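Local atomic coordinates of PlaB phospholipase (Legionella pneumophila, PDB entry 6ZTI), a protein that probably hydrolyses phospholipids as a virulence-associated alpha/beta hydrolase and is regulated through NAD(H)-mediated tetramerization. Residues Asn30-Leu35 with Ile55-Tyr60; Arg107-Leu112 with Ala119-Ser124; Arg351-Ile356 with Leu459-Asp464. All coordinates share one frame; numbering follows the deposited sequence.

Contact 1 (Asn30-Leu35 with Ile55-Tyr60); sequences NTYGEL and IYLGRY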
# COMPACT_ATOMS: atom_id res chain seq x y z
N ASN B 30 -4.68 -39.62 1.64
CA ASN B 30 -3.84 -40.35 2.58
C ASN B 30 -3.51 -39.51 3.80
O ASN B 30 -2.97 -40.05 4.78
CB ASN B 30 -2.54 -40.83 1.90
CG ASN B 30 -1.67 -39.69 1.38
OD1 ASN B 30 -1.88 -38.53 1.71
ND2 ASN B 30 -0.69 -40.04 0.56
N THR B 31 -3.82 -38.22 3.76
CA THR B 31 -3.71 -37.37 4.94
C THR B 31 -4.36 -38.01 6.17
O THR B 31 -3.95 -37.74 7.30
CB THR B 31 -4.36 -36.01 4.64
OG1 THR B 31 -4.13 -35.09 5.73
CG2 THR B 31 -5.87 -36.16 4.45
N TYR B 32 -5.37 -38.86 5.96
CA TYR B 32 -6.08 -39.52 7.05
C TYR B 32 -5.35 -40.74 7.59
O TYR B 32 -5.84 -41.36 8.54
CB TYR B 32 -7.49 -39.95 6.60
CG TYR B 32 -8.35 -38.80 6.11
CD1 TYR B 32 -8.62 -37.71 6.92
CD2 TYR B 32 -8.93 -38.84 4.83
CE1 TYR B 32 -9.42 -36.67 6.47
CE2 TYR B 32 -9.74 -37.80 4.38
CZ TYR B 32 -9.97 -36.72 5.22
OH TYR B 32 -10.77 -35.68 4.79
N GLY B 33 -4.19 -41.10 7.03
CA GLY B 33 -3.49 -42.28 7.47
C GLY B 33 -4.30 -43.50 7.10
O GLY B 33 -5.03 -43.50 6.11
N GLU B 34 -4.18 -44.55 7.90
CA GLU B 34 -5.00 -45.75 7.75
C GLU B 34 -6.14 -45.81 8.76
O GLU B 34 -6.76 -46.87 8.92
CB GLU B 34 -4.12 -47.00 7.82
CG GLU B 34 -3.06 -47.05 6.71
CD GLU B 34 -2.29 -48.37 6.64
OE1 GLU B 34 -2.01 -48.98 7.69
OE2 GLU B 34 -1.97 -48.80 5.51
N LEU B 35 -6.46 -44.70 9.42
CA LEU B 35 -7.52 -44.71 10.42
C LEU B 35 -8.89 -45.07 9.84
O LEU B 35 -9.65 -45.77 10.53
CB LEU B 35 -7.59 -43.35 11.12
CG LEU B 35 -8.70 -43.23 12.17
CD1 LEU B 35 -8.51 -44.31 13.23
CD2 LEU B 35 -8.76 -41.86 12.78
N ILE B 55 -18.46 -45.43 6.06
CA ILE B 55 -17.33 -44.57 6.38
C ILE B 55 -16.96 -43.81 5.12
O ILE B 55 -16.71 -44.42 4.07
CB ILE B 55 -16.13 -45.37 6.92
CG1 ILE B 55 -16.54 -46.12 8.20
CG2 ILE B 55 -14.94 -44.44 7.17
CD1 ILE B 55 -15.49 -47.09 8.71
N TYR B 56 -16.92 -42.48 5.22
CA TYR B 56 -16.74 -41.60 4.08
C TYR B 56 -15.49 -40.74 4.25
O TYR B 56 -15.20 -40.23 5.33
CB TYR B 56 -17.95 -40.68 3.90
CG TYR B 56 -19.15 -41.40 3.35
CD1 TYR B 56 -19.97 -42.15 4.18
CD2 TYR B 56 -19.46 -41.34 2.00
CE1 TYR B 56 -21.08 -42.83 3.66
CE2 TYR B 56 -20.57 -42.02 1.48
CZ TYR B 56 -21.37 -42.75 2.33
OH TYR B 56 -22.46 -43.42 1.83
N LEU B 57 -14.77 -40.58 3.15
CA LEU B 57 -13.65 -39.67 3.09
C LEU B 57 -14.13 -38.36 2.48
O LEU B 57 -14.64 -38.34 1.36
CB LEU B 57 -12.50 -40.28 2.28
CG LEU B 57 -11.99 -41.63 2.75
CD1 LEU B 57 -10.72 -41.98 1.97
CD2 LEU B 57 -11.73 -41.64 4.25
N GLY B 58 -14.00 -37.27 3.25
CA GLY B 58 -14.24 -35.95 2.70
C GLY B 58 -13.03 -35.46 1.94
O GLY B 58 -11.89 -35.79 2.26
N ARG B 59 -13.28 -34.71 0.86
CA ARG B 59 -12.22 -34.01 0.14
C ARG B 59 -12.76 -32.66 -0.30
O ARG B 59 -13.80 -32.59 -0.97
CB ARG B 59 -11.71 -34.83 -1.05
CG ARG B 59 -12.70 -35.09 -2.17
CD ARG B 59 -12.10 -36.05 -3.20
NE ARG B 59 -12.93 -36.13 -4.40
CZ ARG B 59 -14.02 -36.88 -4.51
NH1 ARG B 59 -14.42 -37.64 -3.50
NH2 ARG B 59 -14.71 -36.88 -5.64
N TYR B 60 -12.08 -31.59 0.11
CA TYR B 60 -12.44 -30.23 -0.26
C TYR B 60 -11.19 -29.51 -0.76
O TYR B 60 -10.06 -29.99 -0.61
CB TYR B 60 -13.09 -29.47 0.91
CG TYR B 60 -12.20 -29.19 2.12
CD1 TYR B 60 -11.39 -28.07 2.16
CD2 TYR B 60 -12.20 -30.04 3.22
CE1 TYR B 60 -10.58 -27.81 3.25
CE2 TYR B 60 -11.40 -29.77 4.33
CZ TYR B 60 -10.59 -28.66 4.33
OH TYR B 60 -9.79 -28.40 5.42
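Strand 55-60, within this chain the outermost strand on one side of the parallel alpha/beta hydrolase sheet, is met at L57 and G58 by Y32 from the loop after strand 16-21. Y32 sits in a short 3-10 segment that leads towards helix 35-44, and all three touching residues are buried. One side chain does the work from the loop side. Its phenol points at the strand, and Y32 OH donates a hydrogen bond of 2.8 Å to the backbone carbonyl G58 O. The acceptor lies at the ring edge, near the ring plane, but the hydroxyl approaches from above the carbonyl plane, 38° out of it, with a C=O...donor angle of 127°. With chi1 at -58°, the ring of Y32 stands beside its own backbone N, and T31 CG2 sits 3.8 Å above the ring plane, over its centre. F20 of the adjoining strand 16-21 also meets the Y32 ring; hydroxyl bond, methyl and F20 together probably restrict how the phenol can turn. L57 to Y60 pair in antiparallel fashion with a strand of the second subunit, which carries the sheet across the interface. Nearer its root the Y32 ring makes apolar contact, the side chains of Y32 and L57 running antiparallel past one another, with Y32 CD2 4.0 Å from L57 CD2.

Contact 2 (Arg107-Leu112 with Ala119-Ser124); sequences RKWMDL and AKCPLS
A chi1 of 167° swings the indole of W109 off helix 102-114 towards C121, whose SG is in turn set opposite its own backbone N (chi1 -177°), which carries it to the CH2/CZ3 side of the ring. The six-membered half of the indole makes the contact: C121 SG lies 3.7 Å from W109 CH2 and 3.8 Å from W109 CZ3. This is a cysteine sulfur-aromatic contact of oblique type, with SG 4.6 Å from the centroid of the W109 six-membered ring and 56° off its normal. P122 and W109 approach head-on, P122 CD 4.0 Å from W109 CH2, and L123 adds its CD1 at 4.2 Å from W109 CZ3. The thiol is also a weak acceptor, 3.6 Å between L123 N and C121 SG, a bond local to the turn into the strand. M110 reaches the same sulfur more loosely through its CG. At the polar end of the indole, W109 NE1 is hydrogen-bonded to D77 OD1, while F76 meets the ring edge-to-face; both belong to helix 69-89. The contact thus closes the return half of a beta-alpha-beta unit, packing helix 102-114 on the chain entering strand 123-129, which lies beside strand 93-99.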
# COMPACT_ATOMS: atom_id res chain seq x y z
N ARG B 107 -17.83 -26.50 12.03
CA ARG B 107 -18.49 -25.61 12.97
C ARG B 107 -19.20 -24.46 12.26
O ARG B 107 -20.24 -23.99 12.72
CB ARG B 107 -17.50 -25.05 13.98
CG ARG B 107 -16.94 -26.10 14.96
CD ARG B 107 -16.40 -25.45 16.20
NE ARG B 107 -15.28 -24.55 15.93
CZ ARG B 107 -15.27 -23.24 16.16
NH1 ARG B 107 -16.34 -22.60 16.64
NH2 ARG B 107 -14.17 -22.56 15.88
N LYS B 108 -18.63 -23.96 11.16
CA LYS B 108 -19.30 -22.96 10.34
C LYS B 108 -20.53 -23.56 9.66
O LYS B 108 -21.58 -22.90 9.56
CB LYS B 108 -18.32 -22.42 9.30
CG LYS B 108 -18.90 -21.41 8.35
CD LYS B 108 -19.35 -20.12 9.02
CE LYS B 108 -19.85 -19.11 7.98
NZ LYS B 108 -20.45 -17.92 8.58
N TRP B 109 -20.43 -24.80 9.17
CA TRP B 109 -21.58 -25.48 8.60
C TRP B 109 -22.71 -25.61 9.62
O TRP B 109 -23.87 -25.29 9.33
CB TRP B 109 -21.16 -26.85 8.08
CG TRP B 109 -22.33 -27.73 7.75
CD1 TRP B 109 -23.13 -27.66 6.65
CD2 TRP B 109 -22.84 -28.80 8.56
NE1 TRP B 109 -24.11 -28.62 6.72
CE2 TRP B 109 -23.96 -29.33 7.88
CE3 TRP B 109 -22.47 -29.34 9.78
CZ2 TRP B 109 -24.70 -30.39 8.38
CZ3 TRP B 109 -23.21 -30.40 10.28
CH2 TRP B 109 -24.30 -30.92 9.59
N MET B 110 -22.38 -26.09 10.83
CA MET B 110 -23.37 -26.13 11.90
C MET B 110 -24.00 -24.75 12.11
O MET B 110 -25.21 -24.63 12.29
CB MET B 110 -22.73 -26.61 13.21
CG MET B 110 -22.31 -28.07 13.20
SD MET B 110 -21.28 -28.56 14.60
CE MET B 110 -22.45 -28.26 15.93
N ASP B 111 -23.18 -23.70 12.06
CA ASP B 111 -23.70 -22.36 12.33
C ASP B 111 -24.59 -21.88 11.19
O ASP B 111 -25.62 -21.25 11.43
CB ASP B 111 -22.52 -21.40 12.57
CG ASP B 111 -22.92 -20.12 13.30
OD1 ASP B 111 -23.31 -20.20 14.48
OD2 ASP B 111 -22.81 -19.03 12.70
N LEU B 112 -24.22 -22.20 9.95
CA LEU B 112 -25.00 -21.72 8.81
C LEU B 112 -26.36 -22.40 8.74
O LEU B 112 -27.35 -21.76 8.35
CB LEU B 112 -24.23 -21.95 7.51
CG LEU B 112 -23.09 -20.98 7.18
CD1 LEU B 112 -22.30 -21.51 6.01
CD2 LEU B 112 -23.62 -19.57 6.86
N ALA B 119 -30.71 -29.74 17.61
CA ALA B 119 -31.35 -31.04 17.76
C ALA B 119 -31.78 -31.63 16.43
O ALA B 119 -32.00 -32.85 16.34
CB ALA B 119 -32.56 -30.93 18.68
N LYS B 120 -31.94 -30.81 15.39
CA LYS B 120 -32.25 -31.28 14.05
C LYS B 120 -30.99 -31.54 13.22
O LYS B 120 -31.09 -32.06 12.11
CB LYS B 120 -33.14 -30.27 13.32
CG LYS B 120 -34.50 -30.05 13.97
CD LYS B 120 -35.51 -31.11 13.58
CE LYS B 120 -36.92 -30.70 13.97
NZ LYS B 120 -37.46 -29.61 13.11
N CYS B 121 -29.83 -31.17 13.72
CA CYS B 121 -28.59 -31.37 12.99
C CYS B 121 -28.33 -32.87 12.82
O CYS B 121 -28.40 -33.62 13.80
CB CYS B 121 -27.44 -30.72 13.74
SG CYS B 121 -25.86 -30.81 12.92
N PRO B 122 -28.01 -33.34 11.61
CA PRO B 122 -27.78 -34.78 11.41
C PRO B 122 -26.46 -35.27 11.98
O PRO B 122 -26.17 -36.47 11.91
CB PRO B 122 -27.81 -34.93 9.89
CG PRO B 122 -27.31 -33.61 9.40
CD PRO B 122 -27.82 -32.58 10.36
N LEU B 123 -25.65 -34.39 12.55
CA LEU B 123 -24.37 -34.77 13.12
C LEU B 123 -24.60 -35.18 14.57
O LEU B 123 -25.29 -34.49 15.32
CB LEU B 123 -23.39 -33.60 13.01
CG LEU B 123 -22.00 -33.70 13.62
CD1 LEU B 123 -20.99 -32.89 12.79
CD2 LEU B 123 -22.01 -33.19 15.06
N SER B 124 -24.04 -36.33 14.96
CA SER B 124 -24.14 -36.85 16.32
C SER B 124 -22.86 -36.67 17.12
O SER B 124 -22.92 -36.54 18.34
CB SER B 124 -24.50 -38.33 16.30
OG SER B 124 -23.41 -39.11 15.82

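Contact 3 (Arg351-Ile356 with Leu459-Asp464); sequences RGNHLI and LQRRVD
R461 NH2 is gripped from across the subunit boundary, by a salt bridge to D71 OD2 of the second subunit and a weak hydrogen bond to T66 O of the same subunit, while R461 NH1 bonds Y431 OH within its own chain. Its neighbour over the contact, R351, is held likewise: its NH2 forms a salt bridge with D70 OD1 of the second subunit. What the two arginines share is aliphatic. R351 CG packs 3.9 Å from R461 CD and 4.0 Å from R461 CB, the two side chains crossing at about a right angle. R461 runs extended from CG to NE, whereas R351 bends at chi2 (-59°) and chi3 (-65°), and their guanidinium planes end up 28° apart. With NE atoms of R351 and R461 6.5 Å apart, the like charges are probably balanced by the two aspartates. N353 ND2 lies more loosely against the same aliphatic stem, 4.4 Å from R461 CD. Further along, the contact turns wholly apolar, with L355 CD1 3.7 Å from L459 CD1; Y431 and A419 pack on both leucines. D350 OD1, just before R351, accepts from R461 N and ties the loop to the strand. The whole joins the loop between strands 340-349 and 358-364 to strand 452-463 in the large mixed sheet, at an interface of the tetramer, with the L355 side chain about 10 Å from a bound thio-NAD.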
# COMPACT_ATOMS: atom_id res chain seq x y z
N ARG B 351 -18.97 4.15 18.90
CA ARG B 351 -19.58 4.68 17.68
C ARG B 351 -19.37 3.75 16.49
O ARG B 351 -19.64 4.15 15.36
CB ARG B 351 -19.03 6.07 17.36
CG ARG B 351 -19.08 7.05 18.52
CD ARG B 351 -20.50 7.24 19.02
NE ARG B 351 -21.35 7.89 18.02
CZ ARG B 351 -22.68 7.77 17.98
NH1 ARG B 351 -23.32 7.02 18.86
NH2 ARG B 351 -23.36 8.41 17.03
N GLY B 352 -18.88 2.54 16.72
CA GLY B 352 -18.73 1.56 15.67
C GLY B 352 -17.37 1.48 15.04
O GLY B 352 -17.22 0.80 14.02
N ASN B 353 -16.36 2.13 15.61
CA ASN B 353 -15.03 2.12 15.03
C ASN B 353 -14.17 1.05 15.68
O ASN B 353 -14.25 0.83 16.89
CB ASN B 353 -14.36 3.48 15.20
CG ASN B 353 -15.10 4.57 14.48
OD1 ASN B 353 -15.20 4.53 13.25
ND2 ASN B 353 -15.62 5.55 15.22
N HIS B 354 -13.35 0.39 14.87
CA HIS B 354 -12.21 -0.34 15.39
C HIS B 354 -11.08 0.65 15.60
O HIS B 354 -10.87 1.56 14.79
CB HIS B 354 -11.80 -1.46 14.44
CG HIS B 354 -12.68 -2.66 14.53
ND1 HIS B 354 -12.37 -3.76 15.31
CD2 HIS B 354 -13.87 -2.94 13.95
CE1 HIS B 354 -13.33 -4.66 15.20
NE2 HIS B 354 -14.25 -4.19 14.38
N LEU B 355 -10.38 0.50 16.72
CA LEU B 355 -9.27 1.38 17.05
C LEU B 355 -7.99 0.80 16.47
O LEU B 355 -7.69 -0.38 16.68
CB LEU B 355 -9.16 1.54 18.56
CG LEU B 355 -10.44 2.07 19.22
CD1 LEU B 355 -10.14 2.56 20.64
CD2 LEU B 355 -11.07 3.18 18.39
N ILE B 356 -7.25 1.62 15.73
CA ILE B 356 -6.01 1.20 15.08
C ILE B 356 -4.78 1.87 15.68
O ILE B 356 -3.66 1.49 15.30
CB ILE B 356 -6.05 1.47 13.56
CG1 ILE B 356 -6.28 2.95 13.28
CG2 ILE B 356 -7.15 0.67 12.92
CD1 ILE B 356 -5.70 3.40 11.95
N LEU B 459 -14.02 1.58 24.19
CA LEU B 459 -13.76 2.90 24.76
C LEU B 459 -14.84 3.90 24.34
O LEU B 459 -15.48 3.75 23.30
CB LEU B 459 -12.40 3.42 24.31
CG LEU B 459 -11.17 2.55 24.59
CD1 LEU B 459 -9.91 3.29 24.24
CD2 LEU B 459 -11.14 2.14 26.04
N GLN B 460 -15.02 4.93 25.17
CA GLN B 460 -15.94 6.01 24.85
C GLN B 460 -15.23 7.02 23.97
O GLN B 460 -14.13 7.48 24.29
CB GLN B 460 -16.44 6.70 26.12
CG GLN B 460 -17.47 5.92 26.92
CD GLN B 460 -17.94 6.68 28.14
OE1 GLN B 460 -17.15 7.37 28.79
NE2 GLN B 460 -19.22 6.57 28.44
N ARG B 461 -15.85 7.36 22.85
CA ARG B 461 -15.33 8.40 21.97
C ARG B 461 -15.76 9.75 22.55
O ARG B 461 -16.96 10.04 22.63
CB ARG B 461 -15.81 8.19 20.55
CG ARG B 461 -15.21 9.16 19.54
CD ARG B 461 -15.65 8.81 18.14
NE ARG B 461 -15.21 9.78 17.15
CZ ARG B 461 -14.00 9.78 16.58
NH1 ARG B 461 -13.09 8.88 16.91
NH2 ARG B 461 -13.71 10.70 15.67
N ARG B 462 -14.80 10.54 23.00
CA ARG B 462 -15.08 11.83 23.59
C ARG B 462 -14.95 12.89 22.50
O ARG B 462 -13.95 12.92 21.78
CB ARG B 462 -14.12 12.11 24.73
CG ARG B 462 -14.10 11.02 25.80
CD ARG B 462 -13.06 11.29 26.87
NE ARG B 462 -13.32 12.53 27.59
CZ ARG B 462 -14.05 12.61 28.71
NH1 ARG B 462 -14.59 11.52 29.24
NH2 ARG B 462 -14.23 13.79 29.29
N VAL B 463 -15.95 13.76 22.39
CA VAL B 463 -15.97 14.82 21.38
C VAL B 463 -16.11 16.15 22.12
O VAL B 463 -17.09 16.36 22.85
CB VAL B 463 -17.09 14.63 20.36
CG1 VAL B 463 -17.06 15.74 19.31
CG2 VAL B 463 -16.98 13.26 19.70
N ASP B 464 -15.13 17.02 21.94
CA ASP B 464 -15.15 18.32 22.59
C ASP B 464 -16.25 19.21 22.00
O ASP B 464 -16.54 19.18 20.80
CB ASP B 464 -13.80 19.00 22.44
CG ASP B 464 -13.63 20.16 23.40
OD1 ASP B 464 -14.20 21.24 23.15
OD2 ASP B 464 -12.92 19.96 24.41

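How the contacts relate
The three contacts follow one another along the chain and share no atoms. Contacts 1 and 2 both belong to the parallel alpha/beta hydrolase sheet, their centres about 20 Å apart: the first lies at edge strand 55-60, the second beside strand 123-129. Contact 3 lies in the mixed sheet, its centre about 48 Å from that of contact 1 and about 37 Å from that of contact 2, with contacts 1 and 3 on opposite sides of the chain's centre. Assembly brings the two regions together. L112 of contact 2 packs on R351 of the second subunit, and strand 55-60 pairs antiparallel with a strand of that subunit, continuing the sheet. Contacts 1 and 3 both touch the second subunit, so these regions lie at subunit interfaces.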